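Local coordinates for protein BugD (Bordetella pertussis Tohama I, PDB 2F5X) that serves as a periplasmic solute receptor, binding aspartic acid in its pocket, probably for a transporter of the tripartite tricarboxylate family, at residues S37-L46 against K257-F268; S85-N93 against A301-Q312. All blocks are in the same frame, centred on the assembly; numbering follows the deposited sequence.

In the fold
The two contacts lie on opposite sides of the chain's centre, with about 34 Å between their own centres and about 16 Å between their nearest atoms. Their segments alternate along the sequence: 37-46, 85-93, 257-268 and then 301-312. Contact 1 packs helix 30-46 against helix 249-263 and the start of helix 266-274, over strands 102-117 and 236-244. Contact 2 sets the end of helix 83-86 and the residues after it against the end of helix 286-306 and the C-terminal tail. Both thus tie early parts of the chain to its last third, contact 1 in a helical layer over the sheet and contact 2 at the C-terminus, and neither includes a residue of the ligand pocket.

Contact 1 of 2, residues S37-L46 against K257-F268; sequences SLAESMRPTL and KSLQAGLADPKF
Leu38 is the knob here, set in a hole formed by Leu259, Gly262, Leu263 and Phe268. Its CG stands anti to the backbone N (chi1 -176°), and the second torsion parts the two methyls between different neighbours. CD2 meets CD1 of Leu259 at 3.9 Å, while CD1 meets CD2 of Leu263 and also lies over one face of the Phe268 ring, offset toward the rim. That ring comes close against the helix backbone too, with Phe268 CD1 3.6 Å from Leu38 N.

Gly262 presents no side chain, and the axes of helices 37-46 and 257-263 approach to 7.5 Å at an angle of 121°. Ser41 sits over this spot. Its OG, held between its own backbone N and carbonyl carbon (chi1 67°), lies 2.9 Å from Gly262 O and also near Leu38 O, with a single proton to share between them. This helix pair covers the mixed sheet of the periplasmic binding protein fold: Leu38 and Leu259 both touch Val108 of strand 102-117 and Met241 of strand 236-244.

Farther along, Met42, a selenomethionine, bends at its last torsion and brings CE to 3.7 Å from Ser258 CB, while Ser258 OG turns to Lys254 O. Thr45 meets Ala261 methyl to methyl, CG2 to CB at 3.3 Å, a tight fit.

At the other end, the extended chains of Glu40 and Lys267 cross at about a right angle. Lys267 NZ reaches Glu40 OE2 on its syn side at 2.6 Å, closing a salt bridge. Next to it Asp265 is the N-cap of helix 266-274: OD2 accepts from Phe268 N, and OD1 takes a proton from a water that gives its other one to Ser41 O.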
# COMPACT_ATOMS: atom_id res chain seq x y z
N SER A 37 -1.07 -4.93 13.62
CA SER A 37 0.16 -5.28 14.32
C SER A 37 0.78 -4.05 15.00
O SER A 37 1.22 -4.13 16.14
CB SER A 37 1.16 -5.94 13.38
OG SER A 37 0.67 -7.21 12.98
N LEU A 38 0.79 -2.93 14.28
CA LEU A 38 1.31 -1.68 14.83
C LEU A 38 0.46 -1.15 15.99
O LEU A 38 1.00 -0.63 16.98
CB LEU A 38 1.41 -0.62 13.72
CG LEU A 38 2.03 0.73 14.14
CD1 LEU A 38 3.44 0.54 14.71
CD2 LEU A 38 2.04 1.66 12.96
N ALA A 39 -0.85 -1.27 15.86
CA ALA A 39 -1.76 -0.87 16.94
C ALA A 39 -1.38 -1.56 18.25
O ALA A 39 -1.36 -0.94 19.31
CB ALA A 39 -3.22 -1.18 16.54
N GLU A 40 -1.05 -2.85 18.15
CA GLU A 40 -0.65 -3.62 19.32
C GLU A 40 0.69 -3.17 19.88
O GLU A 40 0.85 -3.04 21.11
CB GLU A 40 -0.61 -5.11 18.98
CG GLU A 40 -0.18 -6.00 20.12
CD GLU A 40 -0.32 -7.48 19.80
OE1 GLU A 40 -1.00 -7.83 18.81
OE2 GLU A 40 0.26 -8.29 20.56
N SER A 41 1.66 -2.93 19.00
CA SER A 41 3.02 -2.59 19.44
C SER A 41 3.14 -1.19 20.02
O SER A 41 4.05 -0.93 20.82
CB SER A 41 4.06 -2.82 18.33
OG SER A 41 3.89 -1.92 17.25
N MSE A 42 2.25 -0.29 19.62
CA MSE A 42 2.28 1.09 20.11
C MSE A 42 1.70 1.23 21.51
O MSE A 42 2.01 2.19 22.22
CB MSE A 42 1.51 2.02 19.18
CG MSE A 42 2.24 2.39 17.91
SE MSE A 42 1.10 3.44 16.72
CE MSE A 42 1.25 5.14 17.58
N ARG A 43 0.85 0.28 21.90
CA ARG A 43 0.07 0.38 23.14
C ARG A 43 0.86 0.68 24.43
O ARG A 43 0.45 1.56 25.19
CB ARG A 43 -0.85 -0.84 23.31
CG ARG A 43 -1.79 -0.75 24.51
CD ARG A 43 -2.68 -1.96 24.66
NE ARG A 43 -3.64 -1.81 25.75
CZ ARG A 43 -4.30 -2.82 26.31
NH1 ARG A 43 -4.10 -4.07 25.89
NH2 ARG A 43 -5.16 -2.59 27.29
N PRO A 44 1.96 -0.05 24.72
CA PRO A 44 2.71 0.19 25.96
C PRO A 44 3.19 1.64 26.11
O PRO A 44 3.13 2.19 27.22
CB PRO A 44 3.92 -0.75 25.82
CG PRO A 44 3.39 -1.86 24.99
CD PRO A 44 2.55 -1.16 23.95
N THR A 45 3.65 2.25 25.03
CA THR A 45 4.14 3.62 25.09
C THR A 45 3.03 4.67 24.96
O THR A 45 3.08 5.70 25.64
CB THR A 45 5.26 3.87 24.07
OG1 THR A 45 4.81 3.49 22.77
CG2 THR A 45 6.43 2.93 24.32
N LEU A 46 2.04 4.42 24.10
CA LEU A 46 0.91 5.33 23.95
C LEU A 46 0.14 5.47 25.26
O LEU A 46 -0.28 6.56 25.62
CB LEU A 46 -0.02 4.89 22.80
CG LEU A 46 -1.15 5.85 22.41
CD1 LEU A 46 -0.63 7.23 21.97
CD2 LEU A 46 -2.04 5.25 21.32
N LYS A 257 6.69 9.49 19.48
CA LYS A 257 7.36 8.61 20.43
C LYS A 257 6.75 7.21 20.43
O LYS A 257 7.47 6.21 20.49
CB LYS A 257 7.30 9.20 21.84
CG LYS A 257 8.29 10.32 22.04
CD LYS A 257 7.96 11.11 23.29
CE LYS A 257 8.47 10.41 24.52
NZ LYS A 257 8.32 11.30 25.71
N SER A 258 5.43 7.16 20.34
CA SER A 258 4.70 5.89 20.35
C SER A 258 4.93 5.11 19.06
O SER A 258 5.13 3.90 19.09
CB SER A 258 3.20 6.13 20.57
OG SER A 258 2.98 6.82 21.79
N LEU A 259 4.93 5.82 17.93
CA LEU A 259 5.25 5.19 16.65
C LEU A 259 6.66 4.61 16.66
O LEU A 259 6.87 3.47 16.26
CB LEU A 259 5.06 6.18 15.48
CG LEU A 259 5.49 5.66 14.10
CD1 LEU A 259 4.67 4.43 13.65
CD2 LEU A 259 5.42 6.76 13.05
N GLN A 260 7.62 5.39 17.16
CA GLN A 260 9.01 4.91 17.19
C GLN A 260 9.13 3.65 18.04
O GLN A 260 9.82 2.70 17.66
CB GLN A 260 9.93 6.01 17.70
CG GLN A 260 10.17 7.06 16.64
CD GLN A 260 11.05 8.20 17.10
OE1 GLN A 260 11.69 8.13 18.16
NE2 GLN A 260 11.09 9.26 16.30
N ALA A 261 8.44 3.63 19.17
CA ALA A 261 8.47 2.47 20.04
C ALA A 261 7.78 1.28 19.38
O ALA A 261 8.26 0.15 19.46
CB ALA A 261 7.83 2.79 21.37
N GLY A 262 6.66 1.55 18.71
CA GLY A 262 5.94 0.52 17.97
C GLY A 262 6.78 -0.14 16.89
O GLY A 262 6.70 -1.35 16.68
N LEU A 263 7.58 0.65 16.18
CA LEU A 263 8.42 0.11 15.12
C LEU A 263 9.60 -0.66 15.68
O LEU A 263 10.05 -1.62 15.06
CB LEU A 263 8.93 1.20 14.17
CG LEU A 263 7.91 2.04 13.40
CD1 LEU A 263 8.66 2.88 12.37
CD2 LEU A 263 6.83 1.18 12.72
N ALA A 264 10.08 -0.24 16.85
CA ALA A 264 11.25 -0.87 17.48
C ALA A 264 10.89 -2.16 18.21
O ALA A 264 11.77 -2.82 18.74
CB ALA A 264 11.92 0.13 18.45
N ASP A 265 9.61 -2.50 18.23
CA ASP A 265 9.11 -3.67 18.96
C ASP A 265 9.39 -4.98 18.21
O ASP A 265 9.11 -5.09 17.02
CB ASP A 265 7.61 -3.51 19.17
CG ASP A 265 6.98 -4.71 19.80
OD1 ASP A 265 7.07 -4.84 21.04
OD2 ASP A 265 6.38 -5.57 19.14
N PRO A 266 9.94 -5.99 18.91
CA PRO A 266 10.28 -7.27 18.28
C PRO A 266 9.12 -8.04 17.66
O PRO A 266 9.30 -8.63 16.59
CB PRO A 266 10.88 -8.09 19.43
CG PRO A 266 11.20 -7.13 20.49
CD PRO A 266 10.30 -5.95 20.34
N LYS A 267 7.97 -8.07 18.33
CA LYS A 267 6.81 -8.80 17.80
C LYS A 267 6.35 -8.18 16.48
O LYS A 267 6.11 -8.89 15.49
CB LYS A 267 5.66 -8.83 18.81
CG LYS A 267 4.47 -9.70 18.35
CD LYS A 267 3.33 -9.69 19.36
CE LYS A 267 2.13 -10.46 18.81
NZ LYS A 267 1.08 -10.67 19.85
N PHE A 268 6.23 -6.86 16.47
CA PHE A 268 5.86 -6.16 15.25
C PHE A 268 6.87 -6.46 14.14
O PHE A 268 6.48 -6.82 13.03
CB PHE A 268 5.76 -4.65 15.51
CG PHE A 268 5.47 -3.85 14.26
CD1 PHE A 268 4.21 -3.87 13.68
CD2 PHE A 268 6.48 -3.10 13.66
CE1 PHE A 268 3.94 -3.14 12.52
CE2 PHE A 268 6.23 -2.38 12.50
CZ PHE A 268 4.95 -2.40 11.93
O HOH W 1 5.23 -3.10 22.24

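Contact 2 of 2, residues S85-N93 against A301-Q312; sequences STAPSLYKN and AELFKKAGVEKQ
Gln312, the C-terminal residue, is gripped by the backbone of Leu90 and Lys92. Its N donates to Leu90 O at 3.0 Å (N-H...O 157°), approaching from well above the carbonyl plane. In return Lys92 N donates to Gln312 O, an oxygen of the terminal carboxylate, at 2.9 Å (165°). Each acceptor also has a water: one water gives protons to both Leu90 O and Glu310 O, and another joins Gln312 O to Asn93 N. Leu90 O and Gln312 O further receive CA-H contacts from Lys311 and Tyr91 respectively.

The next carbonyl back, Ser89 O, is served by a water that gives its second proton to Val309 O. Lys311 runs out extended along 88-92, its CE 3.3 Å from Pro88 O, and NZ donates at 3.0 Å to a water that donates in turn to Lys92 O. A second water lies 2.8 Å from both Pro88 O and Tyr91 O, though it cannot serve every acceptor around it, and Lys311 NZ reaches it only weakly. The phenol of Tyr91 turns elsewhere, its OH bonded to Ile147 O.

Beneath this polar network the packing is apolar. Leu90 CD2 sits over the centre of the Phe304 ring, 3.7 Å from the centroid and almost exactly on the ring normal, a CH-pi contact; Leu303 CD2 covers the opposite face. The same Leu90 methyl touches Val309 CG1, and Thr86 CB meets the Phe304 ring at its edge, 3.9 Å from CE2.

Helix 286-306 ends in a Schellman motif at Gly308, whose positive phi turns the chain back; the tail then pairs with 90-92 through the reciprocal bonds of an isolated parallel beta bridge.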
# COMPACT_ATOMS: atom_id res chain seq x y z
N SER A 85 0.39 9.63 -2.10
CA SER A 85 1.16 10.45 -3.02
C SER A 85 0.77 10.31 -4.49
O SER A 85 1.11 11.19 -5.30
CB SER A 85 2.68 10.22 -2.83
OG SER A 85 3.10 8.97 -3.35
N THR A 86 0.07 9.23 -4.86
CA THR A 86 -0.39 9.10 -6.25
C THR A 86 -1.72 9.80 -6.49
O THR A 86 -1.93 10.38 -7.55
CB THR A 86 -0.51 7.62 -6.70
OG1 THR A 86 -1.47 6.94 -5.87
CG2 THR A 86 0.82 6.87 -6.51
N ALA A 87 -2.62 9.72 -5.51
CA ALA A 87 -3.98 10.26 -5.68
C ALA A 87 -4.04 11.72 -6.15
O ALA A 87 -4.90 12.04 -6.98
CB ALA A 87 -4.82 10.04 -4.40
N PRO A 88 -3.17 12.60 -5.65
CA PRO A 88 -3.18 14.00 -6.12
C PRO A 88 -2.92 14.17 -7.62
O PRO A 88 -3.26 15.22 -8.16
CB PRO A 88 -2.08 14.65 -5.29
CG PRO A 88 -2.02 13.81 -4.04
CD PRO A 88 -2.18 12.40 -4.57
N SER A 89 -2.34 13.16 -8.28
CA SER A 89 -2.13 13.21 -9.73
C SER A 89 -3.21 12.45 -10.49
O SER A 89 -3.19 12.41 -11.72
CB SER A 89 -0.76 12.63 -10.10
OG SER A 89 0.27 13.39 -9.50
N LEU A 90 -4.16 11.86 -9.76
CA LEU A 90 -5.15 10.97 -10.37
C LEU A 90 -6.56 11.51 -10.25
O LEU A 90 -7.46 11.10 -10.99
CB LEU A 90 -5.07 9.59 -9.71
CG LEU A 90 -3.76 8.83 -9.98
CD1 LEU A 90 -3.62 7.63 -9.03
CD2 LEU A 90 -3.69 8.39 -11.46
N TYR A 91 -6.76 12.40 -9.29
CA TYR A 91 -8.05 13.03 -9.06
C TYR A 91 -7.91 14.54 -9.12
O TYR A 91 -6.97 15.10 -8.55
CB TYR A 91 -8.59 12.67 -7.67
CG TYR A 91 -8.94 11.22 -7.49
CD1 TYR A 91 -10.19 10.74 -7.86
CD2 TYR A 91 -8.02 10.33 -6.94
CE1 TYR A 91 -10.52 9.41 -7.69
CE2 TYR A 91 -8.34 8.98 -6.77
CZ TYR A 91 -9.60 8.54 -7.15
OH TYR A 91 -9.94 7.23 -6.98
N LYS A 92 -8.85 15.18 -9.80
CA LYS A 92 -8.92 16.63 -9.82
C LYS A 92 -9.06 17.17 -8.39
O LYS A 92 -8.43 18.17 -8.05
CB LYS A 92 -10.09 17.11 -10.69
CG LYS A 92 -9.89 16.77 -12.15
CD LYS A 92 -10.80 17.57 -13.05
CE LYS A 92 -10.42 17.38 -14.51
NZ LYS A 92 -11.59 17.65 -15.40
N ASN A 93 -9.87 16.49 -7.59
CA ASN A 93 -9.91 16.75 -6.15
C ASN A 93 -9.97 15.47 -5.34
O ASN A 93 -11.05 14.89 -5.14
CB ASN A 93 -11.07 17.66 -5.77
CG ASN A 93 -10.95 18.19 -4.33
OD1 ASN A 93 -10.02 17.84 -3.57
ND2 ASN A 93 -11.90 19.04 -3.95
N ALA A 301 3.61 11.81 -10.49
CA ALA A 301 2.97 12.73 -11.44
C ALA A 301 3.57 12.55 -12.82
O ALA A 301 2.84 12.48 -13.83
CB ALA A 301 3.11 14.17 -10.97
N GLU A 302 4.91 12.46 -12.87
CA GLU A 302 5.62 12.29 -14.14
C GLU A 302 5.34 10.93 -14.76
O GLU A 302 5.14 10.84 -15.97
CB GLU A 302 7.12 12.54 -13.97
CG GLU A 302 7.94 12.46 -15.27
CD GLU A 302 7.61 13.55 -16.28
OE1 GLU A 302 7.05 14.61 -15.91
OE2 GLU A 302 7.92 13.35 -17.48
N LEU A 303 5.30 9.88 -13.94
CA LEU A 303 4.96 8.54 -14.41
C LEU A 303 3.58 8.51 -15.08
O LEU A 303 3.45 7.98 -16.19
CB LEU A 303 5.01 7.52 -13.26
CG LEU A 303 4.81 6.05 -13.65
CD1 LEU A 303 5.73 5.14 -12.85
CD2 LEU A 303 3.35 5.60 -13.48
N PHE A 304 2.58 9.08 -14.43
CA PHE A 304 1.23 9.09 -14.99
C PHE A 304 1.13 9.96 -16.24
O PHE A 304 0.45 9.60 -17.20
CB PHE A 304 0.19 9.49 -13.94
CG PHE A 304 0.03 8.49 -12.84
CD1 PHE A 304 -0.32 7.16 -13.12
CD2 PHE A 304 0.21 8.86 -11.52
CE1 PHE A 304 -0.46 6.23 -12.10
CE2 PHE A 304 0.07 7.94 -10.50
CZ PHE A 304 -0.27 6.63 -10.78
N LYS A 305 1.81 11.11 -16.22
CA LYS A 305 1.86 11.98 -17.40
C LYS A 305 2.39 11.22 -18.62
O LYS A 305 1.81 11.29 -19.72
CB LYS A 305 2.72 13.22 -17.12
CG LYS A 305 2.89 14.16 -18.33
CD LYS A 305 3.25 15.57 -17.88
CE LYS A 305 3.62 16.46 -19.06
NZ LYS A 305 5.00 17.01 -18.93
N LYS A 306 3.48 10.48 -18.43
CA LYS A 306 4.11 9.70 -19.51
C LYS A 306 3.23 8.55 -20.01
O LYS A 306 3.34 8.13 -21.17
CB LYS A 306 5.46 9.16 -19.06
CG LYS A 306 6.61 10.13 -19.27
CD LYS A 306 7.90 9.36 -19.53
CE LYS A 306 8.97 9.73 -18.52
NZ LYS A 306 9.39 11.17 -18.62
N ALA A 307 2.38 8.05 -19.12
CA ALA A 307 1.45 6.97 -19.43
C ALA A 307 0.13 7.49 -20.00
O ALA A 307 -0.76 6.70 -20.33
CB ALA A 307 1.22 6.12 -18.19
N GLY A 308 0.00 8.82 -20.10
CA GLY A 308 -1.22 9.46 -20.57
C GLY A 308 -2.39 9.35 -19.60
O GLY A 308 -3.55 9.54 -19.97
N VAL A 309 -2.08 9.06 -18.34
CA VAL A 309 -3.11 8.91 -17.32
C VAL A 309 -3.35 10.28 -16.69
O VAL A 309 -2.46 10.85 -16.06
CB VAL A 309 -2.69 7.88 -16.25
CG1 VAL A 309 -3.69 7.86 -15.09
CG2 VAL A 309 -2.56 6.49 -16.89
N GLU A 310 -4.55 10.80 -16.90
CA GLU A 310 -4.88 12.15 -16.48
C GLU A 310 -5.76 12.15 -15.23
O GLU A 310 -6.32 11.12 -14.85
CB GLU A 310 -5.58 12.92 -17.61
CG GLU A 310 -4.92 12.74 -18.98
CD GLU A 310 -3.52 13.31 -19.05
OE1 GLU A 310 -3.26 14.36 -18.41
OE2 GLU A 310 -2.68 12.71 -19.75
N LYS A 311 -5.87 13.32 -14.60
CA LYS A 311 -6.75 13.50 -13.44
C LYS A 311 -8.21 13.37 -13.85
O LYS A 311 -8.61 13.83 -14.93
CB LYS A 311 -6.53 14.87 -12.81
CG LYS A 311 -5.17 15.09 -12.21
CD LYS A 311 -5.13 16.48 -11.60
CE LYS A 311 -3.78 16.82 -11.03
NZ LYS A 311 -3.82 18.21 -10.49
N GLN A 312 -9.02 12.76 -12.99
CA GLN A 312 -10.46 12.65 -13.23
C GLN A 312 -11.31 12.99 -12.01
O GLN A 312 -10.80 13.32 -10.95
CB GLN A 312 -10.84 11.27 -13.79
CG GLN A 312 -10.49 10.07 -12.94
CD GLN A 312 -11.05 8.77 -13.51
OE1 GLN A 312 -11.97 8.19 -12.94
NE2 GLN A 312 -10.50 8.33 -14.65
OXT GLN A 312 -12.55 12.97 -12.08
O HOH W 2 -5.24 17.13 -7.76
O HOH W 3 -1.89 12.79 -14.17
O HOH W 4 -7.03 9.17 -13.02
O HOH W 5 -6.46 19.45 -9.70
O HOH W 6 -11.67 14.40 -8.62